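Local structure of serine-rich Repeat Adhesion Glycoprotein (Srr1) (Streptococcus agalactiae, 4MBO) at residues K36-E41 and R174-K179; V156-P161 and T241-Q246; Y298-D303 and G309-Y314. The protein is a serine-rich repeat surface adhesin that binds fibrinogen, which probably helps the bacterium attach to host tissue. All blocks are in the same frame, centred on the assembly; numbering follows the deposited sequence.

Interaction 1: K36-E41 and R174-K179. With CA (calcium ion), chain E.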
loop_
_atom_site.group_PDB
_atom_site.type_symbol
_atom_site.label_atom_id
_atom_site.label_comp_id
_atom_site.label_asym_id
_atom_site.label_seq_id
_atom_site.Cartn_x
_atom_site.Cartn_y
_atom_site.Cartn_z
ATOM N N LYS A 36 -8.575 5.430 -6.492
ATOM C CA LYS A 36 -7.500 4.931 -7.371
ATOM C C LYS A 36 -6.225 4.787 -6.560
ATOM O O LYS A 36 -5.452 5.732 -6.411
ATOM C CB LYS A 36 -7.307 5.887 -8.547
ATOM C CG LYS A 36 -8.572 6.079 -9.370
ATOM C CD LYS A 36 -8.382 7.073 -10.513
ATOM C CE LYS A 36 -9.695 7.434 -11.202
ATOM N NZ LYS A 36 -9.569 8.667 -12.039
ATOM N N LEU A 37 -5.978 3.568 -6.092
ATOM C CA LEU A 37 -4.830 3.315 -5.213
ATOM C C LEU A 37 -3.498 3.286 -5.937
ATOM O O LEU A 37 -2.459 3.212 -5.292
ATOM C CB LEU A 37 -5.033 2.051 -4.383
ATOM C CG LEU A 37 -6.093 2.166 -3.300
ATOM C CD1 LEU A 37 -6.259 0.844 -2.566
ATOM C CD2 LEU A 37 -5.783 3.271 -2.268
ATOM N N ASP A 38 -3.516 3.330 -7.265
ATOM C CA ASP A 38 -2.284 3.430 -8.042
ATOM C C ASP A 38 -2.125 4.835 -8.663
ATOM O O ASP A 38 -1.260 5.072 -9.503
ATOM C CB ASP A 38 -2.210 2.318 -9.083
ATOM C CG ASP A 38 -1.895 0.981 -8.457
ATOM O OD1 ASP A 38 -1.088 0.976 -7.493
ATOM O OD2 ASP A 38 -2.374 -0.051 -8.945
ATOM N N SER A 39 -2.977 5.759 -8.192
ATOM C CA SER A 39 -2.908 7.179 -8.535
ATOM C C SER A 39 -2.838 8.025 -7.245
ATOM O O SER A 39 -3.298 9.162 -7.212
ATOM C CB SER A 39 -4.098 7.597 -9.413
ATOM O OG SER A 39 -4.065 6.899 -10.641
ATOM N N SER A 40 -2.295 7.423 -6.198
ATOM C CA SER A 40 -2.078 8.078 -4.928
ATOM C C SER A 40 -3.339 8.798 -4.400
ATOM O O SER A 40 -3.287 9.946 -4.001
ATOM C CB SER A 40 -0.862 9.028 -5.050
ATOM O OG SER A 40 -0.305 9.354 -3.785
ATOM N N GLU A 41 -4.481 8.113 -4.435
ATOM C CA GLU A 41 -5.728 8.642 -3.860
ATOM C C GLU A 41 -6.046 8.041 -2.479
ATOM O O GLU A 41 -5.587 6.949 -2.127
ATOM C CB GLU A 41 -6.901 8.405 -4.809
ATOM C CG GLU A 41 -6.788 9.250 -6.066
ATOM C CD GLU A 41 -8.019 9.249 -6.942
ATOM O OE1 GLU A 41 -8.878 8.339 -6.812
ATOM O OE2 GLU A 41 -8.111 10.187 -7.777
ATOM N N ARG A 174 3.464 -6.481 -14.405
ATOM C CA ARG A 174 2.979 -5.351 -13.592
ATOM C C ARG A 174 3.912 -5.147 -12.420
ATOM O O ARG A 174 4.510 -6.103 -11.948
ATOM C CB ARG A 174 1.533 -5.576 -13.127
ATOM C CG ARG A 174 0.952 -4.416 -12.348
ATOM C CD ARG A 174 -0.543 -4.586 -12.091
ATOM N NE ARG A 174 -0.824 -5.858 -11.422
ATOM C CZ ARG A 174 -2.049 -6.288 -11.111
ATOM N NH1 ARG A 174 -3.107 -5.525 -11.372
ATOM N NH2 ARG A 174 -2.213 -7.481 -10.544
ATOM N N SER A 175 4.084 -3.914 -11.954
ATOM C CA SER A 175 4.909 -3.669 -10.788
ATOM C C SER A 175 4.289 -2.602 -9.923
ATOM O O SER A 175 3.410 -1.916 -10.380
ATOM C CB SER A 175 6.308 -3.286 -11.195
ATOM O OG SER A 175 6.280 -2.034 -11.891
ATOM N N ARG A 176 4.735 -2.504 -8.683
ATOM C CA ARG A 176 4.176 -1.538 -7.732
ATOM C C ARG A 176 5.106 -1.290 -6.564
ATOM O O ARG A 176 5.711 -2.205 -6.042
ATOM C CB ARG A 176 2.845 -2.121 -7.225
ATOM C CG ARG A 176 1.972 -1.187 -6.438
ATOM C CD ARG A 176 0.617 -1.848 -6.150
ATOM N NE ARG A 176 -0.258 -0.806 -5.671
ATOM C CZ ARG A 176 -0.556 -0.574 -4.410
ATOM N NH1 ARG A 176 -1.282 0.491 -4.133
ATOM N NH2 ARG A 176 -0.123 -1.355 -3.425
ATOM N N ILE A 177 5.223 -0.026 -6.126
ATOM C CA ILE A 177 5.875 0.278 -4.901
ATOM C C ILE A 177 4.745 0.100 -3.899
ATOM O O ILE A 177 3.745 0.854 -3.909
ATOM C CB ILE A 177 6.416 1.714 -4.873
ATOM C CG1 ILE A 177 7.517 1.839 -5.919
ATOM C CG2 ILE A 177 6.879 2.038 -3.483
ATOM C CD1 ILE A 177 8.113 3.217 -6.088
ATOM N N MET A 178 4.830 -0.950 -3.092
ATOM C CA MET A 178 3.717 -1.265 -2.208
ATOM C C MET A 178 3.983 -1.112 -0.731
ATOM O O MET A 178 3.114 -1.397 0.094
ATOM C CB MET A 178 3.159 -2.651 -2.547
ATOM C CG MET A 178 4.190 -3.742 -2.697
ATOM S SD MET A 178 5.171 -3.992 -1.232
ATOM C CE MET A 178 3.891 -4.606 -0.074
ATOM N N LYS A 179 5.170 -0.619 -0.383
ATOM C CA LYS A 179 5.511 -0.405 1.024
ATOM C C LYS A 179 6.627 0.591 1.159
ATOM O O LYS A 179 7.620 0.531 0.413
ATOM C CB LYS A 179 5.954 -1.701 1.703
ATOM C CG LYS A 179 5.932 -1.682 3.229
ATOM C CD LYS A 179 4.530 -1.552 3.832
ATOM C CE LYS A 179 3.567 -2.616 3.297
ATOM N NZ LYS A 179 2.321 -2.702 4.108
HETATM CA CA CA E . -1.370 11.148 -2.481
HETATM O O HOH W 1 -2.142 8.945 -1.088
HETATM O O HOH W 2 0.954 11.993 -2.834
HETATM O O HOH W 3 -1.756 12.649 -4.456
HETATM O O HOH W 4 -0.969 12.389 -0.581
HETATM O O HOH W 5 -3.129 10.981 -1.460
#
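Arg176 and Asp38 form a salt bridge between a loop and a strand. Arg176 NE donates to Asp38 OD1 at 2.7 Å, nearly straight at 168°, and meets its syn lone pair. OD1 lies almost in the guanidinium plane, but the carboxylate is turned 57° against that plane. Arg176 NH1 adds a weak bond to the same Asp38 OD1 at 3.4 Å. It also donates to Leu37 O at 3.2 Å, coming from above the carbonyl plane. Two adjacent residues of the loop thus line the edge of one guanidinium, and Arg176 NH2 bonds Ser243 O. The Arg176 chain is extended from CG to NE, with CG anti to the backbone N (chi1 -169°), which carries its head across to the loop.

A type I beta turn from Lys36 to Ser39 presents both acceptors. Lys36 O accepts from Ser39 N and Glu41 N on opposite faces of its plane. Ser40 binds a calcium ion through its O and, in one of its two conformers, through its OG at 2.5 Å. Five waters complete the shell.

Packing is slight: Leu37 CB comes within 4.1 Å of Arg176 NH1. The loop, between strands 34-36 and 43-51, belongs to the Ig-like part of the chain. Strand 169-181 pairs with strand 186-202 in the fibrinogen-binding adhesin part, so the contact joins the two.

Interaction 2: V156-P161 and T241-Q246; sequences VQYNSP and TDSMDQ
Tyr158 lays one face of its ring against the peptide link between Asp242 and Ser243. Asp242 C and Ser243 N sit above that face, offset toward the rim. The two CB atoms lie on the same side, outward of the rim. Asp242 CB is 3.7 Å from Tyr158 CG, near the root of the ring. Further out, Ser243 CB is 3.6 Å from Tyr158 CE1 and 3.4 Å from Tyr158 OH. With CG anti to the carbonyl carbon (chi1 -67°), the ring leans from just past strand 148-157 onto the 242-243 peptide. The carboxylate of Asp242 is turned 57° against the ring plane.

No direct hydrogen bond crosses between the segments. A water lies 3.2 Å from Tyr158 O and makes at most a weak, long bond with Asp242 OD2. The polar ends are held by other residues: Tyr158 OH bonds Ile131 O, Ser243 OG bonds Gln128 O, and Asp242 OD1 forms a salt bridge with Arg174.

The loop is braced from within. Thr241 OG1 accepts from Met244 N, an ST motif, and Ser243 OG accepts from Asp245 N at 3.1 Å, an ST turn. Gln246 OE1 takes two bonds, from Thr241 N at 3.0 Å and Thr241 OG1 at 2.9 Å, both on one face of its amide plane. These bonds tie the two ends of the segment together.

Leu37 and Asp38 also touch Tyr158, as does Arg176 of strand 169-181. The backbone of Asp242 and Ser243 bonds Ser132. Met244 packs on Ile190 and Gln192 of strand 186-202. The loop, which runs between strands 229-235 and 254-255, is thus held between the end of strand 148-157 and the sheet of the adhesin region.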
loop_
_atom_site.group_PDB
_atom_site.type_symbol
_atom_site.label_atom_id
_atom_site.label_comp_id
_atom_site.label_asym_id
_atom_site.label_seq_id
_atom_site.Cartn_x
_atom_site.Cartn_y
_atom_site.Cartn_z
ATOM N N VAL A 156 -12.758 0.381 -5.380
ATOM C CA VAL A 156 -11.309 0.469 -5.202
ATOM C C VAL A 156 -10.682 -0.030 -6.494
ATOM O O VAL A 156 -10.990 -1.110 -6.945
ATOM C CB VAL A 156 -10.853 -0.337 -3.992
ATOM C CG1 VAL A 156 -9.337 -0.340 -3.898
ATOM C CG2 VAL A 156 -11.487 0.255 -2.736
ATOM N N GLN A 157 -9.808 0.772 -7.067
ATOM C CA GLN A 157 -9.199 0.414 -8.331
ATOM C C GLN A 157 -7.694 0.402 -8.265
ATOM O O GLN A 157 -7.083 1.273 -7.673
ATOM C CB GLN A 157 -9.646 1.439 -9.385
ATOM C CG GLN A 157 -8.922 1.363 -10.709
ATOM C CD GLN A 157 -9.445 2.398 -11.680
ATOM O OE1 GLN A 157 -10.578 2.321 -12.119
ATOM N NE2 GLN A 157 -8.616 3.370 -12.008
ATOM N N TYR A 158 -7.119 -0.614 -8.891
ATOM C CA TYR A 158 -5.689 -0.738 -9.058
ATOM C C TYR A 158 -5.431 -0.813 -10.569
ATOM O O TYR A 158 -6.323 -1.131 -11.367
ATOM C CB TYR A 158 -5.182 -2.020 -8.447
ATOM C CG TYR A 158 -5.289 -2.116 -6.945
ATOM C CD1 TYR A 158 -4.278 -1.641 -6.129
ATOM C CD2 TYR A 158 -6.387 -2.733 -6.334
ATOM C CE1 TYR A 158 -4.354 -1.731 -4.733
ATOM C CE2 TYR A 158 -6.476 -2.831 -4.958
ATOM C CZ TYR A 158 -5.446 -2.359 -4.162
ATOM O OH TYR A 158 -5.510 -2.427 -2.791
ATOM N N ASN A 159 -4.235 -0.427 -10.984
ATOM C CA ASN A 159 -3.911 -0.513 -12.397
ATOM C C ASN A 159 -3.821 -1.933 -12.918
ATOM O O ASN A 159 -3.491 -2.859 -12.169
ATOM C CB ASN A 159 -2.590 0.180 -12.673
ATOM C CG ASN A 159 -2.721 1.678 -12.713
ATOM O OD1 ASN A 159 -3.832 2.230 -12.817
ATOM N ND2 ASN A 159 -1.600 2.349 -12.638
ATOM N N SER A 160 -4.119 -2.095 -14.207
ATOM C CA SER A 160 -4.041 -3.408 -14.864
ATOM C C SER A 160 -2.643 -3.665 -15.426
ATOM O O SER A 160 -1.895 -2.745 -15.666
ATOM C CB SER A 160 -5.048 -3.511 -16.015
ATOM O OG SER A 160 -6.369 -3.436 -15.512
ATOM N N PRO A 161 -2.300 -4.933 -15.628
ATOM C CA PRO A 161 -1.002 -5.236 -16.227
ATOM C C PRO A 161 -0.804 -4.755 -17.647
ATOM O O PRO A 161 -1.778 -4.498 -18.371
ATOM C CB PRO A 161 -0.967 -6.770 -16.197
ATOM C CG PRO A 161 -1.838 -7.128 -15.040
ATOM C CD PRO A 161 -2.956 -6.137 -15.100
ATOM N N THR A 241 -2.620 -10.880 -5.830
ATOM C CA THR A 241 -3.491 -9.734 -5.585
ATOM C C THR A 241 -3.033 -8.594 -6.510
ATOM O O THR A 241 -1.997 -8.684 -7.181
ATOM C CB THR A 241 -3.383 -9.264 -4.110
ATOM O OG1 THR A 241 -2.034 -8.815 -3.856
ATOM C CG2 THR A 241 -3.791 -10.371 -3.181
ATOM N N ASP A 242 -3.789 -7.504 -6.553
ATOM C CA ASP A 242 -3.427 -6.346 -7.337
ATOM C C ASP A 242 -2.585 -5.361 -6.498
ATOM O O ASP A 242 -1.753 -4.614 -7.026
ATOM C CB ASP A 242 -4.695 -5.660 -7.869
ATOM C CG ASP A 242 -5.534 -6.554 -8.808
ATOM O OD1 ASP A 242 -4.947 -7.388 -9.553
ATOM O OD2 ASP A 242 -6.769 -6.417 -8.792
ATOM N N SER A 243 -2.805 -5.322 -5.175
ATOM C CA SER A 243 -1.981 -4.448 -4.324
ATOM C C SER A 243 -0.591 -4.998 -4.095
ATOM O O SER A 243 0.317 -4.248 -3.766
ATOM C CB SER A 243 -2.607 -4.260 -2.941
ATOM O OG SER A 243 -2.534 -5.479 -2.232
ATOM N N MET A 244 -0.434 -6.313 -4.261
ATOM C CA MET A 244 0.815 -6.996 -4.034
ATOM C C MET A 244 1.224 -7.038 -2.568
ATOM O O MET A 244 2.315 -7.485 -2.253
ATOM C CB MET A 244 1.934 -6.435 -4.915
ATOM C CG MET A 244 1.521 -6.250 -6.346
ATOM S SD MET A 244 2.942 -5.987 -7.422
ATOM C CE MET A 244 2.105 -5.584 -8.943
ATOM N N ASP A 245 0.338 -6.601 -1.669
ATOM C CA ASP A 245 0.625 -6.665 -0.233
ATOM C C ASP A 245 -0.097 -7.874 0.307
ATOM O O ASP A 245 -1.264 -7.808 0.686
ATOM C CB ASP A 245 0.169 -5.407 0.480
ATOM C CG ASP A 245 0.795 -5.265 1.875
ATOM O OD1 ASP A 245 1.383 -6.268 2.364
ATOM O OD2 ASP A 245 0.665 -4.187 2.492
ATOM N N GLN A 246 0.593 -9.004 0.308
ATOM C CA GLN A 246 -0.046 -10.235 0.755
ATOM C C GLN A 246 0.979 -11.110 1.489
ATOM O O GLN A 246 2.144 -10.772 1.590
ATOM C CB GLN A 246 -0.684 -10.955 -0.445
ATOM C CG GLN A 246 0.296 -11.204 -1.595
ATOM C CD GLN A 246 -0.357 -11.811 -2.852
ATOM O OE1 GLN A 246 -0.364 -11.213 -3.919
ATOM N NE2 GLN A 246 -0.926 -12.990 -2.704
HETATM O O HOH W 6 -6.585 -4.292 -11.475
#

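Interaction 3: Y298-D303 and G309-Y314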
loop_
_atom_site.group_PDB
_atom_site.type_symbol
_atom_site.label_atom_id
_atom_site.label_comp_id
_atom_site.label_asym_id
_atom_site.label_seq_id
_atom_site.Cartn_x
_atom_site.Cartn_y
_atom_site.Cartn_z
ATOM N N TYR A 298 10.996 0.768 -13.220
ATOM C CA TYR A 298 10.246 0.005 -14.203
ATOM C C TYR A 298 10.688 -1.438 -14.154
ATOM O O TYR A 298 11.772 -1.783 -13.641
ATOM C CB TYR A 298 10.454 0.497 -15.621
ATOM C CG TYR A 298 11.857 0.303 -16.170
ATOM C CD1 TYR A 298 12.237 -0.906 -16.722
ATOM C CD2 TYR A 298 12.796 1.338 -16.160
ATOM C CE1 TYR A 298 13.512 -1.111 -17.235
ATOM C CE2 TYR A 298 14.075 1.153 -16.682
ATOM C CZ TYR A 298 14.437 -0.063 -17.223
ATOM O OH TYR A 298 15.723 -0.299 -17.738
ATOM N N SER A 299 9.806 -2.289 -14.658
ATOM C CA SER A 299 10.077 -3.732 -14.811
ATOM C C SER A 299 9.627 -4.199 -16.162
ATOM O O SER A 299 8.640 -3.699 -16.712
ATOM C CB SER A 299 9.290 -4.546 -13.769
ATOM O OG SER A 299 9.644 -4.165 -12.466
ATOM N N THR A 300 10.298 -5.225 -16.681
ATOM C CA THR A 300 9.903 -5.774 -17.958
ATOM C C THR A 300 9.761 -7.285 -17.937
ATOM O O THR A 300 10.216 -7.946 -17.025
ATOM C CB THR A 300 10.969 -5.518 -19.056
ATOM O OG1 THR A 300 12.104 -6.377 -18.848
ATOM C CG2 THR A 300 11.398 -4.074 -19.133
ATOM N N VAL A 301 9.147 -7.789 -19.007
ATOM C CA VAL A 301 9.289 -9.165 -19.418
ATOM C C VAL A 301 9.684 -8.927 -20.896
ATOM O O VAL A 301 8.826 -8.500 -21.716
ATOM C CB VAL A 301 8.038 -10.013 -19.282
ATOM C CG1 VAL A 301 8.277 -11.364 -19.929
ATOM C CG2 VAL A 301 7.690 -10.206 -17.832
ATOM N N SER A 302 10.963 -9.115 -21.218
ATOM C CA SER A 302 11.472 -8.678 -22.524
ATOM C C SER A 302 12.736 -9.394 -22.867
ATOM O O SER A 302 13.179 -10.260 -22.136
ATOM C CB SER A 302 11.827 -7.166 -22.448
ATOM O OG SER A 302 12.921 -6.908 -21.512
ATOM N N ASP A 303 13.309 -9.028 -24.008
ATOM C CA ASP A 303 14.654 -9.457 -24.319
ATOM C C ASP A 303 15.617 -8.599 -23.463
ATOM O O ASP A 303 15.200 -7.621 -22.799
ATOM C CB ASP A 303 14.936 -9.271 -25.806
ATOM C CG ASP A 303 14.877 -7.830 -26.220
ATOM O OD1 ASP A 303 13.908 -7.146 -25.904
ATOM O OD2 ASP A 303 15.836 -7.377 -26.894
ATOM N N GLY A 309 8.426 -7.117 -25.959
ATOM C CA GLY A 309 7.847 -7.687 -24.763
ATOM C C GLY A 309 6.953 -6.677 -24.116
ATOM O O GLY A 309 6.231 -5.962 -24.800
ATOM N N SER A 310 7.014 -6.602 -22.787
ATOM C CA SER A 310 6.183 -5.699 -21.993
ATOM C C SER A 310 6.992 -4.940 -20.949
ATOM O O SER A 310 7.964 -5.454 -20.430
ATOM C CB SER A 310 5.115 -6.502 -21.238
ATOM O OG SER A 310 4.158 -7.040 -22.129
ATOM N N LYS A 311 6.521 -3.743 -20.609
ATOM C CA LYS A 311 7.161 -2.908 -19.607
ATOM C C LYS A 311 6.101 -2.199 -18.787
ATOM O O LYS A 311 5.082 -1.744 -19.322
ATOM C CB LYS A 311 8.085 -1.920 -20.278
ATOM C CG LYS A 311 8.787 -0.938 -19.367
ATOM C CD LYS A 311 9.785 -0.139 -20.187
ATOM C CE LYS A 311 10.351 1.020 -19.414
ATOM N NZ LYS A 311 11.204 1.878 -20.284
ATOM N N TYR A 312 6.322 -2.154 -17.486
ATOM C CA TYR A 312 5.407 -1.451 -16.569
ATOM C C TYR A 312 6.239 -0.518 -15.713
ATOM O O TYR A 312 7.326 -0.880 -15.290
ATOM C CB TYR A 312 4.652 -2.459 -15.716
ATOM C CG TYR A 312 3.474 -1.890 -14.962
ATOM C CD1 TYR A 312 3.663 -1.220 -13.771
ATOM C CD2 TYR A 312 2.161 -2.027 -15.450
ATOM C CE1 TYR A 312 2.604 -0.713 -13.056
ATOM C CE2 TYR A 312 1.090 -1.501 -14.745
ATOM C CZ TYR A 312 1.332 -0.853 -13.531
ATOM O OH TYR A 312 0.318 -0.319 -12.757
ATOM N N SER A 313 5.724 0.687 -15.453
ATOM C CA SER A 313 6.472 1.676 -14.663
ATOM C C SER A 313 5.717 2.084 -13.434
ATOM O O SER A 313 4.499 2.140 -13.445
ATOM C CB SER A 313 6.779 2.933 -15.506
ATOM O OG SER A 313 7.536 2.600 -16.662
ATOM N N TYR A 314 6.456 2.415 -12.377
ATOM C CA TYR A 314 5.826 2.899 -11.155
ATOM C C TYR A 314 6.792 3.855 -10.419
ATOM O O TYR A 314 7.960 3.523 -10.148
ATOM C CB TYR A 314 5.446 1.730 -10.274
ATOM C CG TYR A 314 4.286 2.015 -9.356
ATOM C CD1 TYR A 314 4.426 2.744 -8.171
ATOM C CD2 TYR A 314 3.040 1.523 -9.671
ATOM C CE1 TYR A 314 3.342 2.979 -7.354
ATOM C CE2 TYR A 314 1.971 1.733 -8.871
ATOM C CZ TYR A 314 2.106 2.470 -7.713
ATOM O OH TYR A 314 0.983 2.618 -6.934
#
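Tyr298-Ser302 and Gly309-Tyr314 pair as the two arms of an antiparallel beta hairpin, with axes 4.7 Å apart and an angle of 166° between their directions. The hairpin lies at one side of a five-stranded antiparallel sheet. Strand 309-316 is its outermost strand, and strand 210-215 flanks strand 295-302.

Four backbone hydrogen bonds hold the arms. Ser299 and Tyr312 form one hydrogen-bonded pair, with both N...O distances 2.9 Å. Val301 and Ser310 form the other; Ser310 N donates to Val301 O at 2.8 Å. The non-hydrogen-bonded pair Thr300-Lys311 lies between them, with Tyr298-Ser313 and Ser302-Gly309 beyond, one at each end. CA-H...O contacts add to the ladder, as from Lys311 CA to Ser299 O. At the turn end, Gly309 CA is 3.3 Å from Val301 O.

Within 298-303, Thr300 OG1 donates to Ser302 OG at 2.8 Å, and Ser302 OG in turn donates to Asp303 O. On the face that carries Ser299, Val301, Ser310 and Tyr312, Ser299 OG bonds Thr191, Ser310 OG bonds Thr171, and Val301 packs on Val173. This face lies against strands 169-181 and 186-202.

On the other face, Lys311 runs past Thr300, its CG 4.1 Å from Thr300 CG2. In one of its two conformers the chain is fully extended, with CG anti to the backbone N (chi1 178°), and ends over the ring of Tyr298. Lys311 CE makes a CH-pi contact there, and Lys311 NZ makes a cation-pi contact 4.4 Å from the ring centroid, 10° off its normal.

Interactions 1 and 2 lie side by side, their centres about 7 Å apart, and their segments alternate along the chain. Asp38 joins them: its OD2 probably bonds Asn159 N at 2.8 Å. Lys179 NZ and Asp245 OD2 form a salt bridge at 2.7 Å. Interaction 3 is further off, with its centre about 16 Å from that of interaction 1, yet Tyr314 OH probably bonds Asp38 OD1 at 2.7 Å. Tyr312 OH may also bond Asn159 ND2, though each has a second conformer. The hairpin thus extends to the junction built by interactions 1 and 2. The calcium ion on Ser40 lies away from the salt bridge of interaction 1, and another is about 5 Å from the Asp242 side chain.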